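Local structure of nucleoporin nup120 (Schizosaccharomyces pombe, 4GQ2) at residues Y512-G517 with Y536-A541; V56-G61 with W76-N81. The protein serves as a structural constituent of the nuclear pore complex, whose nucleoporins can also act as docking partners for transiently associated transport factors. One frame throughout, in Å; residues are numbered along the deposited sequence.

How the contacts relate
Both contacts belong to the beta-propeller part of nup120, and their centres lie about 11 Å apart. Contact 1 sets the end of helix 492-515 against the turn between strands 532-536 and 539-544. Contact 2 pairs the neighbouring strands of the hairpin 59-64 and 73-79. They follow one another along the chain and meet mainly at A537, with F516 adding a contact to V56. The distance from A537 O to A57 N is 2.9 Å, a probable backbone hydrogen bond. A537 CB packs on V56 CG1 at 3.7 Å, and F516 O lies equally close to that same CG1. R75, next to W76 in the chain, adds a second tie: it hydrogen-bonds Y536 O and K539 O of contact 1 and S77 OG of contact 2.

Contact 1 of 2, residues Y512-G517 with Y536-A541; sequences YLDHFG and YANKVA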
ATOM      1  N   TYR A 512       7.452   2.396 -20.003  1.00 40.53           N
ATOM      2  CA  TYR A 512       7.943   3.045 -21.224  1.00 44.58           C
ATOM      3  C   TYR A 512       7.383   4.457 -21.371  1.00 45.15           C
ATOM      4  O   TYR A 512       8.118   5.402 -21.660  1.00 47.97           O
ATOM      5  CB  TYR A 512       7.639   2.203 -22.472  1.00 44.01           C
ATOM      6  CG  TYR A 512       7.917   2.920 -23.774  1.00 46.80           C
ATOM      7  CD1 TYR A 512       9.222   3.040 -24.275  1.00 48.90           C
ATOM      8  CD2 TYR A 512       6.874   3.489 -24.504  1.00 44.87           C
ATOM      9  CE1 TYR A 512       9.468   3.707 -25.470  1.00 44.65           C
ATOM     10  CE2 TYR A 512       7.110   4.155 -25.693  1.00 51.29           C
ATOM     11  CZ  TYR A 512       8.401   4.265 -26.174  1.00 50.14           C
ATOM     12  OH  TYR A 512       8.597   4.936 -27.358  1.00 45.39           O
ATOM     13  N   LEU A 513       6.081   4.594 -21.163  1.00 47.28           N
ATOM     14  CA  LEU A 513       5.438   5.897 -21.225  1.00 45.24           C
ATOM     15  C   LEU A 513       5.918   6.798 -20.101  1.00 50.47           C
ATOM     16  O   LEU A 513       6.234   7.971 -20.332  1.00 49.03           O
ATOM     17  CB  LEU A 513       3.923   5.745 -21.149  1.00 46.64           C
ATOM     18  CG  LEU A 513       3.231   5.032 -22.312  1.00 42.45           C
ATOM     19  CD1 LEU A 513       1.750   4.956 -22.005  1.00 41.75           C
ATOM     20  CD2 LEU A 513       3.470   5.749 -23.633  1.00 38.10           C
ATOM     21  N   ASP A 514       5.989   6.242 -18.890  1.00 40.22           N
ATOM     22  CA  ASP A 514       6.258   7.052 -17.717  1.00 36.71           C
ATOM     23  C   ASP A 514       7.669   7.578 -17.697  1.00 33.64           C
ATOM     24  O   ASP A 514       7.933   8.614 -17.098  1.00 35.69           O
ATOM     25  CB  ASP A 514       5.999   6.296 -16.419  1.00 36.95           C
ATOM     26  CG  ASP A 514       6.019   7.218 -15.213  1.00 36.42           C
ATOM     27  OD1 ASP A 514       5.103   8.056 -15.077  1.00 40.26           O
ATOM     28  OD2 ASP A 514       6.960   7.124 -14.412  1.00 38.45           O
ATOM     29  N   HIS A 515       8.568   6.850 -18.346  1.00 32.72           N
ATOM     30  CA  HIS A 515       9.972   7.216 -18.410  1.00 36.60           C
ATOM     31  C   HIS A 515      10.214   8.500 -19.159  1.00 36.01           C
ATOM     32  O   HIS A 515      11.193   9.196 -18.897  1.00 40.26           O
ATOM     33  CB  HIS A 515      10.798   6.068 -18.987  1.00 37.81           C
ATOM     34  CG  HIS A 515      12.283   6.269 -18.862  1.00 43.89           C
ATOM     35  ND1 HIS A 515      12.860   6.750 -17.735  1.00 45.72           N
ATOM     36  CD2 HIS A 515      13.316   6.037 -19.768  1.00 41.24           C
ATOM     37  CE1 HIS A 515      14.192   6.822 -17.912  1.00 40.29           C
ATOM     38  NE2 HIS A 515      14.471   6.387 -19.158  1.00 43.14           N
ATOM     39  N   PHE A 516       9.316   8.848 -20.077  1.00 36.17           N
ATOM     40  CA  PHE A 516       9.357  10.169 -20.716  1.00 38.21           C
ATOM     41  C   PHE A 516       9.202  11.292 -19.687  1.00 42.15           C
ATOM     42  O   PHE A 516       9.764  12.374 -19.853  1.00 46.70           O
ATOM     43  CB  PHE A 516       8.292  10.284 -21.819  1.00 35.08           C
ATOM     44  CG  PHE A 516       8.584   9.442 -23.031  1.00 42.84           C
ATOM     45  CD1 PHE A 516       9.655   9.752 -23.878  1.00 41.92           C
ATOM     46  CD2 PHE A 516       7.797   8.331 -23.331  1.00 43.34           C
ATOM     47  CE1 PHE A 516       9.939   8.967 -24.988  1.00 37.62           C
ATOM     48  CE2 PHE A 516       8.071   7.547 -24.447  1.00 47.36           C
ATOM     49  CZ  PHE A 516       9.143   7.866 -25.275  1.00 47.01           C
ATOM     50  N   GLY A 517       8.447  11.023 -18.619  1.00 38.17           N
ATOM     51  CA  GLY A 517       8.281  11.978 -17.527  1.00 39.58           C
ATOM     52  C   GLY A 517       9.508  12.162 -16.639  1.00 41.70           C
ATOM     53  O   GLY A 517       9.514  13.021 -15.747  1.00 42.48           O
ATOM     54  N   TYR A 536      11.273  17.193 -12.657  1.00 35.79           N
ATOM     55  CA  TYR A 536      11.223  16.339 -13.842  1.00 32.15           C
ATOM     56  C   TYR A 536       9.926  16.635 -14.570  1.00 31.44           C
ATOM     57  O   TYR A 536       9.084  17.357 -14.050  1.00 31.32           O
ATOM     58  CB  TYR A 536      11.301  14.850 -13.469  1.00 34.17           C
ATOM     59  CG  TYR A 536      12.586  14.445 -12.769  1.00 37.50           C
ATOM     60  CD1 TYR A 536      13.731  14.149 -13.498  1.00 34.46           C
ATOM     61  CD2 TYR A 536      12.650  14.356 -11.377  1.00 40.50           C
ATOM     62  CE1 TYR A 536      14.908  13.786 -12.872  1.00 35.61           C
ATOM     63  CE2 TYR A 536      13.823  13.981 -10.739  1.00 38.95           C
ATOM     64  CZ  TYR A 536      14.950  13.704 -11.494  1.00 43.41           C
ATOM     65  OH  TYR A 536      16.123  13.336 -10.886  1.00 49.06           O
ATOM     66  N   ALA A 537       9.763  16.054 -15.755  1.00 37.50           N
ATOM     67  CA  ALA A 537       8.630  16.353 -16.628  1.00 37.66           C
ATOM     68  C   ALA A 537       7.285  15.848 -16.112  1.00 40.78           C
ATOM     69  O   ALA A 537       6.240  16.280 -16.610  1.00 45.05           O
ATOM     70  CB  ALA A 537       8.895  15.835 -18.036  1.00 38.13           C
ATOM     71  N   ASN A 538       7.298  14.931 -15.143  1.00 35.22           N
ATOM     72  CA  ASN A 538       6.052  14.550 -14.446  1.00 43.32           C
ATOM     73  C   ASN A 538       6.248  14.089 -13.000  1.00 46.51           C
ATOM     74  O   ASN A 538       5.422  13.361 -12.448  1.00 43.39           O
ATOM     75  CB  ASN A 538       5.157  13.586 -15.276  1.00 31.74           C
ATOM     76  CG  ASN A 538       5.597  12.124 -15.216  1.00 37.19           C
ATOM     77  OD1 ASN A 538       4.825  11.227 -15.578  1.00 39.04           O
ATOM     78  ND2 ASN A 538       6.823  11.873 -14.770  1.00 28.47           N
ATOM     79  N   LYS A 539       7.353  14.540 -12.406  1.00 41.63           N
ATOM     80  CA  LYS A 539       7.739  14.182 -11.044  1.00 41.80           C
ATOM     81  C   LYS A 539       8.493  15.344 -10.375  1.00 41.58           C
ATOM     82  O   LYS A 539       9.194  16.099 -11.053  1.00 39.00           O
ATOM     83  CB  LYS A 539       8.622  12.926 -11.064  1.00 39.78           C
ATOM     84  CG  LYS A 539       7.958  11.696 -11.674  1.00 40.87           C
ATOM     85  CD  LYS A 539       8.888  10.497 -11.696  1.00 41.28           C
ATOM     86  CE  LYS A 539       8.224   9.268 -12.303  1.00 41.32           C
ATOM     87  NZ  LYS A 539       8.206   9.296 -13.794  1.00 35.01           N
ATOM     88  N   VAL A 540       8.311  15.487  -9.059  1.00 37.03           N
ATOM     89  CA  VAL A 540       9.124  16.363  -8.205  1.00 40.88           C
ATOM     90  C   VAL A 540       9.983  15.485  -7.326  1.00 43.97           C
ATOM     91  O   VAL A 540       9.560  14.407  -6.912  1.00 46.07           O
ATOM     92  CB  VAL A 540       8.315  17.189  -7.167  1.00 45.55           C
ATOM     93  CG1 VAL A 540       8.729  18.653  -7.205  1.00 43.74           C
ATOM     94  CG2 VAL A 540       6.820  17.035  -7.339  1.00 50.44           C
ATOM     95  N   ALA A 541      11.170  15.976  -6.989  1.00 45.56           N
ATOM     96  CA  ALA A 541      12.065  15.241  -6.126  1.00 39.71           C
ATOM     97  C   ALA A 541      12.885  16.195  -5.264  1.00 48.34           C
ATOM     98  O   ALA A 541      12.875  17.408  -5.486  1.00 44.86           O
ATOM     99  CB  ALA A 541      12.968  14.352  -6.962  1.00 40.59           C
TER
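The C-terminal end of helix 492-515 meets the tight turn of a beta hairpin, where D514 and G517 face N538 and K539. The hairpin is formed by strands 532-536 and 539-544, and Y536 N bonds to K539 O across its mouth. The charged link is a salt bridge, with K539 NZ 2.6 Å from D514 OD2. The ammonium group comes from above the carboxylate plane, 43° out of it. The lysine chain runs extended as far as CE and bends only at its last torsion (chi4 80°), which turns NZ to the acid. D518 makes a second salt bridge to NZ, and S433 OG holds D514 OD1. The backbone link lies beside the salt bridge: N538 N donates to G517 O at 3.0 Å, on a lone pair in the carbonyl plane, though the bond is bent (137° at the hydrogen). The G517 backbone packs close against the turn at A537, their CA atoms 4.5 Å apart. A537 CB lies 3.7 Å from G517 O. K539 is buried between two acids, so its positive charge is probably stabilised, and the pairing probably offsets part of the cost of burying D514.

Contact 2 of 2, residues V56-G61 with W76-N81; sequences VAYDAG and WSIFQN
Antiparallel strand pairing joins W76-I78 to D59-G61 at the edge of a propeller sheet, with strand 59-64 outermost. The short strand axes run 5.0 Å apart at 173°. G61 and W76 form a hydrogen-bonded pair: W76 N to G61 O is 2.9 Å, and G61 N returns a bond to W76 O. A60 and S77 follow as a non-hydrogen-bonded pair. Further on, Y58 N donates to I78 O at 3.1 Å.

The W76 indole folds back over the neighbouring strand. Its CG sits between the backbone N and the carbonyl carbon (chi1 59°), and this lays one ring face on the backbone of A60 and G61. G61 N stands 3.3 Å above the ring centre. D59 OD2 comes to the ring edge in plane, 3.4 Å from W76 CH2, with the carboxylate nearly perpendicular to the indole; OD2 also accepts a hydrogen bond from D114 N. An alanine in place of W76 would probably uncover the G61 backbone and leave D59 without its edge contact.

The two strands form a beta hairpin, and strand 83-88 flanks it through L84 and T85. I78 CG1 lies over the face of the Y58 ring, a CH-pi contact of 4.2 Å to the centroid. Y58 OH bonds V111 O. Q80 N meets the edge of this ring. A57 CB makes a second CH-pi contact, over the F79 ring at 4.1 Å from its centroid. Past the strand ends, a water accepts from Q80 N and lies 2.7 Å from V56 O, to which it probably donates.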
ATOM      1  N   VAL A  56       3.589  15.194 -20.172  1.00 38.92           N
ATOM      2  CA  VAL A  56       5.028  15.372 -20.116  1.00 32.44           C
ATOM      3  C   VAL A  56       5.316  16.848 -20.303  1.00 36.29           C
ATOM      4  O   VAL A  56       5.267  17.353 -21.421  1.00 34.95           O
ATOM      5  CB  VAL A  56       5.755  14.534 -21.193  1.00 33.48           C
ATOM      6  CG1 VAL A  56       7.256  14.736 -21.109  1.00 29.30           C
ATOM      7  CG2 VAL A  56       5.412  13.052 -21.051  1.00 31.36           C
ATOM      8  N   ALA A  57       5.601  17.531 -19.196  1.00 35.77           N
ATOM      9  CA  ALA A  57       5.883  18.960 -19.202  1.00 38.89           C
ATOM     10  C   ALA A  57       7.150  19.243 -20.005  1.00 44.73           C
ATOM     11  O   ALA A  57       8.051  18.403 -20.057  1.00 41.93           O
ATOM     12  CB  ALA A  57       6.019  19.483 -17.767  1.00 31.27           C
ATOM     13  N   TYR A  58       7.206  20.412 -20.645  1.00 44.81           N
ATOM     14  CA  TYR A  58       8.421  20.839 -21.356  1.00 44.27           C
ATOM     15  C   TYR A  58       9.146  21.969 -20.624  1.00 50.82           C
ATOM     16  O   TYR A  58      10.236  22.389 -21.031  1.00 53.03           O
ATOM     17  CB  TYR A  58       8.136  21.206 -22.821  1.00 40.51           C
ATOM     18  CG  TYR A  58       7.045  22.231 -23.021  1.00 41.15           C
ATOM     19  CD1 TYR A  58       7.317  23.595 -22.964  1.00 43.52           C
ATOM     20  CD2 TYR A  58       5.739  21.833 -23.284  1.00 48.85           C
ATOM     21  CE1 TYR A  58       6.313  24.535 -23.152  1.00 46.62           C
ATOM     22  CE2 TYR A  58       4.730  22.763 -23.477  1.00 54.66           C
ATOM     23  CZ  TYR A  58       5.020  24.109 -23.410  1.00 52.31           C
ATOM     24  OH  TYR A  58       4.010  25.021 -23.597  1.00 54.79           O
ATOM     25  N   ASP A  59       8.530  22.457 -19.548  1.00 42.07           N
ATOM     26  CA  ASP A  59       9.186  23.374 -18.618  1.00 36.49           C
ATOM     27  C   ASP A  59       8.522  23.275 -17.249  1.00 33.14           C
ATOM     28  O   ASP A  59       7.355  22.908 -17.152  1.00 34.48           O
ATOM     29  CB  ASP A  59       9.147  24.813 -19.136  1.00 35.71           C
ATOM     30  CG  ASP A  59      10.193  25.696 -18.481  1.00 40.94           C
ATOM     31  OD1 ASP A  59      11.106  25.158 -17.819  1.00 44.62           O
ATOM     32  OD2 ASP A  59      10.106  26.934 -18.625  1.00 43.52           O
ATOM     33  N   ALA A  60       9.266  23.605 -16.196  1.00 34.55           N
ATOM     34  CA  ALA A  60       8.779  23.461 -14.824  1.00 34.87           C
ATOM     35  C   ALA A  60       9.709  24.145 -13.844  1.00 40.12           C
ATOM     36  O   ALA A  60      10.891  24.346 -14.135  1.00 34.90           O
ATOM     37  CB  ALA A  60       8.638  21.984 -14.454  1.00 35.39           C
ATOM     38  N   GLY A  61       9.165  24.487 -12.678  1.00 37.85           N
ATOM     39  CA  GLY A  61       9.942  25.053 -11.589  1.00 39.72           C
ATOM     40  C   GLY A  61       9.120  25.128 -10.320  1.00 46.29           C
ATOM     41  O   GLY A  61       7.918  24.867 -10.337  1.00 44.19           O
ATOM     42  N   TRP A  76       4.997  24.536 -10.551  1.00 37.66           N
ATOM     43  CA  TRP A  76       4.292  24.761 -11.805  1.00 33.62           C
ATOM     44  C   TRP A  76       4.860  23.906 -12.884  1.00 35.64           C
ATOM     45  O   TRP A  76       6.053  23.599 -12.887  1.00 37.02           O
ATOM     46  CB  TRP A  76       4.355  26.226 -12.222  1.00 39.49           C
ATOM     47  CG  TRP A  76       5.753  26.770 -12.421  1.00 37.72           C
ATOM     48  CD1 TRP A  76       6.583  27.341 -11.463  1.00 37.05           C
ATOM     49  CD2 TRP A  76       6.524  26.831 -13.673  1.00 31.67           C
ATOM     50  NE1 TRP A  76       7.778  27.735 -12.015  1.00 37.85           N
ATOM     51  CE2 TRP A  76       7.810  27.463 -13.332  1.00 35.02           C
ATOM     52  CE3 TRP A  76       6.291  26.447 -14.987  1.00 33.10           C
ATOM     53  CZ2 TRP A  76       8.805  27.680 -14.286  1.00 33.62           C
ATOM     54  CZ3 TRP A  76       7.300  26.677 -15.947  1.00 35.81           C
ATOM     55  CH2 TRP A  76       8.525  27.275 -15.602  1.00 30.23           C
ATOM     56  N   SER A  77       4.000  23.500 -13.807  1.00 33.46           N
ATOM     57  CA  SER A  77       4.431  22.740 -14.970  1.00 34.99           C
ATOM     58  C   SER A  77       3.596  23.214 -16.153  1.00 34.11           C
ATOM     59  O   SER A  77       2.457  23.666 -15.975  1.00 33.82           O
ATOM     60  CB  SER A  77       4.239  21.235 -14.729  1.00 35.26           C
ATOM     61  OG  SER A  77       4.870  20.816 -13.520  1.00 35.45           O
ATOM     62  N   ILE A  78       4.165  23.131 -17.351  1.00 34.89           N
ATOM     63  CA  ILE A  78       3.438  23.492 -18.567  1.00 40.16           C
ATOM     64  C   ILE A  78       3.489  22.375 -19.611  1.00 38.60           C
ATOM     65  O   ILE A  78       4.518  21.726 -19.792  1.00 41.96           O
ATOM     66  CB  ILE A  78       3.903  24.847 -19.161  1.00 38.48           C
ATOM     67  CG1 ILE A  78       5.414  24.846 -19.460  1.00 35.34           C
ATOM     68  CG2 ILE A  78       3.501  25.997 -18.242  1.00 30.99           C
ATOM     69  CD1 ILE A  78       5.903  26.128 -20.114  1.00 37.92           C
ATOM     70  N   PHE A  79       2.366  22.168 -20.292  1.00 36.59           N
ATOM     71  CA  PHE A  79       2.181  21.020 -21.182  1.00 40.81           C
ATOM     72  C   PHE A  79       1.714  21.444 -22.578  1.00 43.49           C
ATOM     73  O   PHE A  79       1.172  22.532 -22.760  1.00 45.57           O
ATOM     74  CB  PHE A  79       1.190  20.021 -20.554  1.00 40.46           C
ATOM     75  CG  PHE A  79       1.579  19.568 -19.169  1.00 35.63           C
ATOM     76  CD1 PHE A  79       1.220  20.315 -18.051  1.00 39.15           C
ATOM     77  CD2 PHE A  79       2.322  18.406 -18.984  1.00 31.74           C
ATOM     78  CE1 PHE A  79       1.590  19.905 -16.773  1.00 35.85           C
ATOM     79  CE2 PHE A  79       2.690  17.990 -17.709  1.00 29.93           C
ATOM     80  CZ  PHE A  79       2.323  18.742 -16.603  1.00 25.91           C
ATOM     81  N   GLN A  80       1.928  20.580 -23.561  1.00 52.66           N
ATOM     82  CA  GLN A  80       1.545  20.875 -24.937  1.00 53.54           C
ATOM     83  C   GLN A  80       0.040  20.750 -25.200  1.00 54.97           C
ATOM     84  O   GLN A  80      -0.404  20.821 -26.343  1.00 63.27           O
ATOM     85  CB  GLN A  80       2.364  20.032 -25.916  1.00 48.95           C
ATOM     86  CG  GLN A  80       3.780  20.551 -26.109  1.00 57.01           C
ATOM     87  CD  GLN A  80       4.582  19.740 -27.105  1.00 73.51           C
ATOM     88  OE1 GLN A  80       4.687  18.516 -26.993  1.00 77.49           O
ATOM     89  NE2 GLN A  80       5.165  20.422 -28.083  1.00 76.10           N
ATOM     90  N   ASN A  81      -0.741  20.576 -24.138  1.00 44.02           N
ATOM     91  CA  ASN A  81      -2.191  20.651 -24.242  1.00 43.64           C
ATOM     92  C   ASN A  81      -2.710  22.023 -23.794  1.00 45.82           C
ATOM     93  O   ASN A  81      -3.866  22.160 -23.394  1.00 54.62           O
ATOM     94  CB  ASN A  81      -2.861  19.510 -23.466  1.00 43.07           C
ATOM     95  CG  ASN A  81      -2.637  19.598 -21.962  1.00 45.50           C
ATOM     96  OD1 ASN A  81      -1.905  20.460 -21.473  1.00 45.76           O
ATOM     97  ND2 ASN A  81      -3.274  18.701 -21.222  1.00 44.64           N
TER
HETATM   98  O   HOH W   1       3.358  18.491 -23.015  1.00 38.92           O